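Local coordinates for protein glutathione S-transferase (PDB 1F2E) that binds glutathione between a thioredoxin-fold domain and an all-helical domain and probably transfers it to electrophilic substrates, at residues 69-74 against 89-94; 156-161 against 179-184; 138-141 against 145-148. One frame throughout, in Å; residues are numbered along the deposited sequence.

Contact 1 of 3, residues 69-74 against 89-94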
loop_
_atom_site.group_PDB
_atom_site.type_symbol
_atom_site.label_atom_id
_atom_site.label_comp_id
_atom_site.label_asym_id
_atom_site.label_seq_id
_atom_site.Cartn_x
_atom_site.Cartn_y
_atom_site.Cartn_z
ATOM N N ILE A 69 1.055 8.872 -5.534
ATOM C CA ILE A 69 0.448 10.061 -6.105
ATOM C C ILE A 69 0.219 11.126 -5.037
ATOM O O ILE A 69 0.559 12.288 -5.231
ATOM C CB ILE A 69 -0.903 9.726 -6.776
ATOM C CG1 ILE A 69 -0.679 8.752 -7.934
ATOM C CG2 ILE A 69 -1.571 11.012 -7.279
ATOM C CD1 ILE A 69 -1.952 8.388 -8.690
ATOM N N LEU A 70 -0.358 10.726 -3.909
ATOM C CA LEU A 70 -0.623 11.664 -2.822
ATOM C C LEU A 70 0.659 12.303 -2.303
ATOM O O LEU A 70 0.717 13.517 -2.073
ATOM C CB LEU A 70 -1.356 10.955 -1.674
ATOM C CG LEU A 70 -2.825 10.598 -1.940
ATOM C CD1 LEU A 70 -3.371 9.665 -0.843
ATOM C CD2 LEU A 70 -3.636 11.899 -2.005
ATOM N N LEU A 71 1.689 11.486 -2.110
ATOM C CA LEU A 71 2.959 12.001 -1.612
ATOM C C LEU A 71 3.555 12.981 -2.624
ATOM O O LEU A 71 4.048 14.052 -2.257
ATOM C CB LEU A 71 3.930 10.849 -1.357
ATOM C CG LEU A 71 5.130 11.256 -0.508
ATOM C CD1 LEU A 71 4.645 11.610 0.905
ATOM C CD2 LEU A 71 6.152 10.121 -0.466
ATOM N N TYR A 72 3.502 12.615 -3.902
ATOM C CA TYR A 72 4.022 13.472 -4.958
ATOM C C TYR A 72 3.298 14.824 -4.973
ATOM O O TYR A 72 3.928 15.878 -5.080
ATOM C CB TYR A 72 3.864 12.789 -6.320
ATOM C CG TYR A 72 4.359 13.628 -7.478
ATOM C CD1 TYR A 72 3.547 14.605 -8.053
ATOM C CD2 TYR A 72 5.667 13.493 -7.952
ATOM C CE1 TYR A 72 4.024 15.434 -9.069
ATOM C CE2 TYR A 72 6.157 14.320 -8.969
ATOM C CZ TYR A 72 5.327 15.290 -9.522
ATOM O OH TYR A 72 5.799 16.129 -10.520
ATOM N N ILE A 73 1.973 14.790 -4.881
ATOM C CA ILE A 73 1.190 16.015 -4.890
ATOM C C ILE A 73 1.612 16.942 -3.742
ATOM O O ILE A 73 1.810 18.139 -3.942
ATOM C CB ILE A 73 -0.312 15.696 -4.791
ATOM C CG1 ILE A 73 -0.754 14.950 -6.059
ATOM C CG2 ILE A 73 -1.120 16.984 -4.584
ATOM C CD1 ILE A 73 -2.211 14.468 -6.042
ATOM N N ALA A 74 1.770 16.386 -2.547
ATOM C CA ALA A 74 2.174 17.192 -1.400
ATOM C C ALA A 74 3.580 17.786 -1.558
ATOM O O ALA A 74 3.801 18.961 -1.250
ATOM C CB ALA A 74 2.097 16.358 -0.116
ATOM N N LEU A 89 11.761 11.452 10.332
ATOM C CA LEU A 89 11.200 10.183 10.758
ATOM C C LEU A 89 9.695 10.239 10.516
ATOM O O LEU A 89 9.072 9.247 10.124
ATOM C CB LEU A 89 11.470 9.974 12.247
ATOM C CG LEU A 89 11.471 8.566 12.851
ATOM C CD1 LEU A 89 11.326 8.718 14.366
ATOM C CD2 LEU A 89 10.342 7.714 12.301
ATOM N N ASP A 90 9.128 11.419 10.748
ATOM C CA ASP A 90 7.699 11.637 10.585
ATOM C C ASP A 90 7.199 11.286 9.190
ATOM O O ASP A 90 6.018 11.023 9.004
ATOM C CB ASP A 90 7.351 13.093 10.918
ATOM C CG ASP A 90 5.860 13.305 11.118
ATOM O OD1 ASP A 90 5.237 12.482 11.819
ATOM O OD2 ASP A 90 5.308 14.297 10.589
ATOM N N ARG A 91 8.094 11.273 8.209
ATOM C CA ARG A 91 7.693 10.945 6.844
ATOM C C ARG A 91 7.345 9.468 6.723
ATOM O O ARG A 91 6.436 9.088 5.974
ATOM C CB ARG A 91 8.805 11.293 5.851
ATOM C CG ARG A 91 8.340 11.278 4.399
ATOM C CD ARG A 91 9.406 11.832 3.477
ATOM N NE ARG A 91 9.023 11.736 2.072
ATOM C CZ ARG A 91 8.272 12.622 1.424
ATOM N NH1 ARG A 91 7.806 13.700 2.044
ATOM N NH2 ARG A 91 7.994 12.427 0.142
ATOM N N TYR A 92 8.069 8.636 7.461
ATOM C CA TYR A 92 7.821 7.206 7.433
ATOM C C TYR A 92 6.510 6.909 8.142
ATOM O O TYR A 92 5.772 6.004 7.738
ATOM C CB TYR A 92 8.995 6.452 8.074
ATOM C CG TYR A 92 10.304 6.762 7.374
ATOM C CD1 TYR A 92 11.150 7.762 7.851
ATOM C CD2 TYR A 92 10.647 6.122 6.177
ATOM C CE1 TYR A 92 12.302 8.125 7.156
ATOM C CE2 TYR A 92 11.798 6.481 5.472
ATOM C CZ TYR A 92 12.617 7.486 5.969
ATOM O OH TYR A 92 13.739 7.867 5.272
ATOM N N ARG A 93 6.210 7.679 9.185
ATOM C CA ARG A 93 4.946 7.497 9.895
ATOM C C ARG A 93 3.838 7.759 8.879
ATOM O O ARG A 93 2.848 7.042 8.838
ATOM C CB ARG A 93 4.796 8.491 11.051
ATOM C CG ARG A 93 5.893 8.420 12.091
ATOM C CD ARG A 93 5.578 9.313 13.284
ATOM N NE ARG A 93 6.704 9.360 14.212
ATOM C CZ ARG A 93 7.491 10.415 14.387
ATOM N NH1 ARG A 93 7.275 11.531 13.698
ATOM N NH2 ARG A 93 8.505 10.348 15.237
ATOM N N LEU A 94 4.008 8.791 8.060
ATOM C CA LEU A 94 3.006 9.105 7.049
ATOM C C LEU A 94 2.899 7.967 6.042
ATOM O O LEU A 94 1.800 7.529 5.701
ATOM C CB LEU A 94 3.356 10.396 6.299
ATOM C CG LEU A 94 2.434 10.689 5.110
ATOM C CD1 LEU A 94 0.982 10.824 5.606
ATOM C CD2 LEU A 94 2.872 11.971 4.410
#
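L71 and R91 approach each other from opposite directions between two helices. L71 lies on helix 66-75 and R91 near the start of helix 89-113. The tight part of the contact is the branched end of L71 against the guanidinium of R91. CD1 of L71 lies over one face of that group, 3.4 Å above its plane and displaced toward the rim. CD1 and CD2 of L71 are both 3.8 Å from CZ of R91. The 3.0 Å between L71 CD2 and R91 NH2 is unusually short and doubtful in detail. The R91 chain is extended from CG to NE (chi2 171°, chi3 176°), which carries its charged end across the gap to the other helix. There NH2 forms a salt bridge with D75, at the end of helix 66-75, so the buried charge has a partner of opposite sign.

An apolar touch lies beside this one. CD1 of L71 rests 3.9 Å from CD2 of L94. L71 also packs on L95 of the second subunit.

The loose side is the far flank of helix 89-113, where D90 and R93 are partly exposed. R93 NH1 donates to D90 OD1 at 2.9 Å. The acceptor lies in the guanidinium plane, but the donor, on the anti side of OD1, stands 29° out of the carboxylate plane. R93 NE also pairs with E61 of the second subunit.

The arrangement belongs to the domain interface of the glutathione S-transferase fold. It joins the last helix of the thioredoxin-like domain to the first helix of the all-helical domain, beside the dimer interface.

Contact 2 of 3, residues 156-161 against 179-184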
loop_
_atom_site.group_PDB
_atom_site.type_symbol
_atom_site.label_atom_id
_atom_site.label_comp_id
_atom_site.label_asym_id
_atom_site.label_seq_id
_atom_site.Cartn_x
_atom_site.Cartn_y
_atom_site.Cartn_z
ATOM N N ILE A 156 -6.809 13.242 4.142
ATOM C CA ILE A 156 -7.637 13.336 2.946
ATOM C C ILE A 156 -7.976 11.927 2.464
ATOM O O ILE A 156 -9.124 11.627 2.136
ATOM C CB ILE A 156 -6.904 14.083 1.815
ATOM C CG1 ILE A 156 -6.527 15.491 2.286
ATOM C CG2 ILE A 156 -7.780 14.136 0.576
ATOM C CD1 ILE A 156 -5.781 16.314 1.254
ATOM N N TYR A 157 -6.961 11.069 2.433
ATOM C CA TYR A 157 -7.104 9.677 2.005
ATOM C C TYR A 157 -8.127 8.950 2.899
ATOM O O TYR A 157 -9.057 8.296 2.399
ATOM C CB TYR A 157 -5.730 9.005 2.077
ATOM C CG TYR A 157 -5.553 7.708 1.307
ATOM C CD1 TYR A 157 -6.425 7.335 0.286
ATOM C CD2 TYR A 157 -4.465 6.879 1.579
ATOM C CE1 TYR A 157 -6.217 6.166 -0.449
ATOM C CE2 TYR A 157 -4.245 5.713 0.861
ATOM C CZ TYR A 157 -5.115 5.356 -0.146
ATOM O OH TYR A 157 -4.881 4.187 -0.827
ATOM N N LEU A 158 -7.980 9.079 4.215
ATOM C CA LEU A 158 -8.922 8.421 5.132
ATOM C C LEU A 158 -10.332 9.012 5.018
ATOM O O LEU A 158 -11.325 8.284 4.981
ATOM C CB LEU A 158 -8.435 8.535 6.588
ATOM C CG LEU A 158 -9.365 8.030 7.702
ATOM C CD1 LEU A 158 -9.774 6.555 7.452
ATOM C CD2 LEU A 158 -8.648 8.178 9.051
ATOM N N TYR A 159 -10.410 10.336 4.971
ATOM C CA TYR A 159 -11.689 11.026 4.866
ATOM C C TYR A 159 -12.510 10.477 3.701
ATOM O O TYR A 159 -13.686 10.174 3.848
ATOM C CB TYR A 159 -11.457 12.519 4.659
ATOM C CG TYR A 159 -12.700 13.249 4.251
ATOM C CD1 TYR A 159 -13.678 13.573 5.184
ATOM C CD2 TYR A 159 -12.918 13.586 2.922
ATOM C CE1 TYR A 159 -14.847 14.220 4.801
ATOM C CE2 TYR A 159 -14.082 14.233 2.527
ATOM C CZ TYR A 159 -15.042 14.545 3.471
ATOM O OH TYR A 159 -16.201 15.166 3.075
ATOM N N VAL A 160 -11.883 10.358 2.536
ATOM C CA VAL A 160 -12.575 9.831 1.365
ATOM C C VAL A 160 -13.153 8.430 1.621
ATOM O O VAL A 160 -14.284 8.132 1.239
ATOM C CB VAL A 160 -11.624 9.766 0.159
ATOM C CG1 VAL A 160 -12.280 8.997 -0.984
ATOM C CG2 VAL A 160 -11.270 11.176 -0.286
ATOM N N MET A 161 -12.373 7.579 2.279
ATOM C CA MET A 161 -12.806 6.219 2.566
ATOM C C MET A 161 -13.916 6.193 3.604
ATOM O O MET A 161 -14.757 5.298 3.600
ATOM C CB MET A 161 -11.613 5.381 3.033
ATOM C CG MET A 161 -10.550 5.187 1.947
ATOM S SD MET A 161 -9.256 3.985 2.379
ATOM C CE MET A 161 -8.052 4.373 1.186
ATOM N N GLY A 179 -16.989 10.367 12.936
ATOM C CA GLY A 179 -17.982 11.319 12.455
ATOM C C GLY A 179 -17.531 12.756 12.660
ATOM O O GLY A 179 -17.592 13.571 11.735
ATOM N N ALA A 180 -17.068 13.070 13.866
ATOM C CA ALA A 180 -16.592 14.416 14.186
ATOM C C ALA A 180 -15.369 14.750 13.323
ATOM O O ALA A 180 -15.240 15.859 12.795
ATOM C CB ALA A 180 -16.233 14.506 15.675
ATOM N N TYR A 181 -14.492 13.763 13.169
ATOM C CA TYR A 181 -13.276 13.885 12.379
ATOM C C TYR A 181 -13.591 14.248 10.922
ATOM O O TYR A 181 -13.010 15.177 10.362
ATOM C CB TYR A 181 -12.519 12.551 12.468
ATOM C CG TYR A 181 -11.348 12.377 11.527
ATOM C CD1 TYR A 181 -10.104 12.947 11.804
ATOM C CD2 TYR A 181 -11.483 11.624 10.358
ATOM C CE1 TYR A 181 -9.025 12.766 10.938
ATOM C CE2 TYR A 181 -10.411 11.438 9.487
ATOM C CZ TYR A 181 -9.189 12.008 9.779
ATOM O OH TYR A 181 -8.137 11.829 8.905
ATOM N N ALA A 182 -14.527 13.524 10.311
ATOM C CA ALA A 182 -14.895 13.769 8.916
ATOM C C ALA A 182 -15.678 15.060 8.754
ATOM O O ALA A 182 -15.552 15.753 7.738
ATOM C CB ALA A 182 -15.709 12.601 8.377
ATOM N N GLY A 183 -16.490 15.376 9.757
ATOM C CA GLY A 183 -17.289 16.585 9.719
ATOM C C GLY A 183 -16.455 17.847 9.574
ATOM O O GLY A 183 -16.870 18.772 8.875
ATOM N N LYS A 184 -15.295 17.896 10.234
ATOM C CA LYS A 184 -14.416 19.064 10.137
ATOM C C LYS A 184 -13.788 19.155 8.754
ATOM O O LYS A 184 -13.797 20.218 8.129
ATOM C CB LYS A 184 -13.279 19.008 11.161
ATOM C CG LYS A 184 -13.689 19.196 12.605
ATOM C CD LYS A 184 -12.460 19.291 13.517
ATOM C CE LYS A 184 -11.787 20.657 13.433
ATOM N NZ LYS A 184 -11.345 21.011 12.050
#
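Y181 and A182 pack on L158 and Y159 inside the all-helical C-terminal domain of the glutathione S-transferase fold. Two helices, 153-161 and 176-185, come together here. Y159 and A182 mark the nearest backbone approach, with their CA atoms 5.8 Å apart. Y157 points its CB away from this contact, and its side chain touches glutathione. The contact thus backs a helix whose other side lines the ligand pocket.

Along the second segment, G179 and A180 serve the helix itself. Their carbonyls accept the backbone N-H groups of G183 and K184. Y181 is the first residue to reach across. Its ring carbon CG stands anti to the backbone N (chi1 170°), and the long side chain brings the phenol to the other helix. CD2 of L158 sits 3.7 Å from CE2 of Y181 and equally far from its OH. The two side chains cross at a slant. The hydroxyl is hydrogen-bonded to D155, one turn before Y159 on helix 153-161. This polar grip holds the end of a buried ring. The ring also packs on L140 of helix 119-141 and on L162, while L136 lies against L158.

A182 follows, and its small side chain permits the close approach. Its CB lies 3.9 Å from CD1 of Y159. The Y159 ring has A182 CA at its edge, in plane, and its CE1 comes within 3.4 Å of A182 O.

Contact 3 of 3, residues 138-141 against 145-148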
loop_
_atom_site.group_PDB
_atom_site.type_symbol
_atom_site.label_atom_id
_atom_site.label_comp_id
_atom_site.label_asym_id
_atom_site.label_seq_id
_atom_site.Cartn_x
_atom_site.Cartn_y
_atom_site.Cartn_z
ATOM N N LYS A 138 -11.385 4.489 17.738
ATOM C CA LYS A 138 -10.667 4.459 19.007
ATOM C C LYS A 138 -9.370 5.251 18.846
ATOM O O LYS A 138 -8.969 6.015 19.724
ATOM C CB LYS A 138 -10.352 3.000 19.359
ATOM C CG LYS A 138 -9.560 2.781 20.632
ATOM C CD LYS A 138 -9.253 1.290 20.787
ATOM C CE LYS A 138 -8.501 0.986 22.075
ATOM N NZ LYS A 138 -8.173 -0.464 22.191
ATOM N N GLU A 139 -8.731 5.066 17.699
ATOM C CA GLU A 139 -7.480 5.735 17.390
ATOM C C GLU A 139 -7.642 7.248 17.218
ATOM O O GLU A 139 -6.871 8.027 17.777
ATOM C CB GLU A 139 -6.882 5.123 16.119
ATOM C CG GLU A 139 -5.408 5.355 15.945
ATOM C CD GLU A 139 -4.852 4.663 14.713
ATOM O OE1 GLU A 139 -5.098 3.451 14.548
ATOM O OE2 GLU A 139 -4.164 5.326 13.910
ATOM N N LEU A 140 -8.644 7.671 16.455
ATOM C CA LEU A 140 -8.835 9.101 16.235
ATOM C C LEU A 140 -9.574 9.817 17.354
ATOM O O LEU A 140 -9.737 11.035 17.314
ATOM C CB LEU A 140 -9.531 9.346 14.895
ATOM C CG LEU A 140 -8.589 9.257 13.685
ATOM C CD1 LEU A 140 -9.382 9.280 12.388
ATOM C CD2 LEU A 140 -7.603 10.421 13.732
ATOM N N ALA A 141 -10.028 9.067 18.351
ATOM C CA ALA A 141 -10.711 9.682 19.478
ATOM C C ALA A 141 -9.618 10.321 20.332
ATOM O O ALA A 141 -9.862 11.293 21.049
ATOM C CB ALA A 141 -11.468 8.629 20.284
ATOM N N HIS A 145 -5.383 14.436 14.176
ATOM C CA HIS A 145 -5.091 13.990 12.821
ATOM C C HIS A 145 -4.627 12.546 12.777
ATOM O O HIS A 145 -4.056 12.037 13.737
ATOM C CB HIS A 145 -4.040 14.917 12.232
ATOM C CG HIS A 145 -4.389 16.363 12.380
ATOM N ND1 HIS A 145 -5.286 17.002 11.551
ATOM C CD2 HIS A 145 -4.012 17.278 13.302
ATOM C CE1 HIS A 145 -5.447 18.248 11.957
ATOM N NE2 HIS A 145 -4.685 18.441 13.018
ATOM N N TYR A 146 -4.869 11.892 11.648
ATOM C CA TYR A 146 -4.516 10.490 11.499
ATOM C C TYR A 146 -3.020 10.191 11.492
ATOM O O TYR A 146 -2.573 9.224 12.104
ATOM C CB TYR A 146 -5.159 9.929 10.228
ATOM C CG TYR A 146 -5.044 8.426 10.114
ATOM C CD1 TYR A 146 -5.424 7.599 11.174
ATOM C CD2 TYR A 146 -4.596 7.827 8.938
ATOM C CE1 TYR A 146 -5.366 6.214 11.066
ATOM C CE2 TYR A 146 -4.538 6.437 8.817
ATOM C CZ TYR A 146 -4.926 5.642 9.885
ATOM O OH TYR A 146 -4.893 4.272 9.770
ATOM N N ALA A 147 -2.254 11.013 10.782
ATOM C CA ALA A 147 -0.812 10.824 10.698
ATOM C C ALA A 147 -0.088 12.064 11.199
ATOM O O ALA A 147 -0.204 13.150 10.621
ATOM C CB ALA A 147 -0.404 10.537 9.259
ATOM N N GLY A 148 0.663 11.912 12.276
ATOM C CA GLY A 148 1.386 13.056 12.786
ATOM C C GLY A 148 0.543 14.006 13.607
ATOM O O GLY A 148 -0.387 13.592 14.296
HETATM O O HOH W 1 -4.833 2.789 11.898
#
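The connection from helix 119-141 to helix 153-161 doubles back on the helix it leaves, and Y146 in this loop packs on E139 and L140 of helix 119-141. OE2 of E139 lies 3.2 Å from CE1 of Y146. The carboxylate and the ring are nearly parallel, their planes 18° apart, although the two side chains run obliquely to each other. E139 is extended beyond CG, which takes the carboxylate out to the phenol end of the ring. A bridging water donates to OE1 of E139 at 2.7 Å and is hydrogen-bonded to OH of Y146 at 2.6 Å. Both polar groups have further partners: OE2 of E139 forms a salt bridge with R143, and OH of Y146 bonds to R97 of helix 89-113.

In the all-helical glutathione S-transferase domain this loop leads into the helix that carries D155. OD2 of D155 is hydrogen-bonded to the backbone N of Y146 and so ties the loop to the first turn of that helix.

L140 CD2 lies on the loop backbone, 3.7 Å from N of Y146 and 3.8 Å from C of H145. Its apolar touch to CB of Y146 is looser, at 4.3 Å.

Overall arrangement
Contact 1 joins the two domains and is wholly buried, with the second subunit close by. Contacts 2 and 3 are partly buried and lie inside the all-helical domain, with centres about 11 Å apart. They share one cluster: L140 CD1 of contact 3 reaches L158 CD2 of contact 2 at 3.6 Å. D155 also serves both. Contact 2 is mainly apolar, contact 3 mixes a carboxylate, a phenol and a water, and contact 1 sets a leucine against a charged arginine. Helix 153-161 links contacts 1 and 2, since L70 packs on Y157. Contact 3 reaches contact 1 through A147, which rests on L94 of helix 89-113.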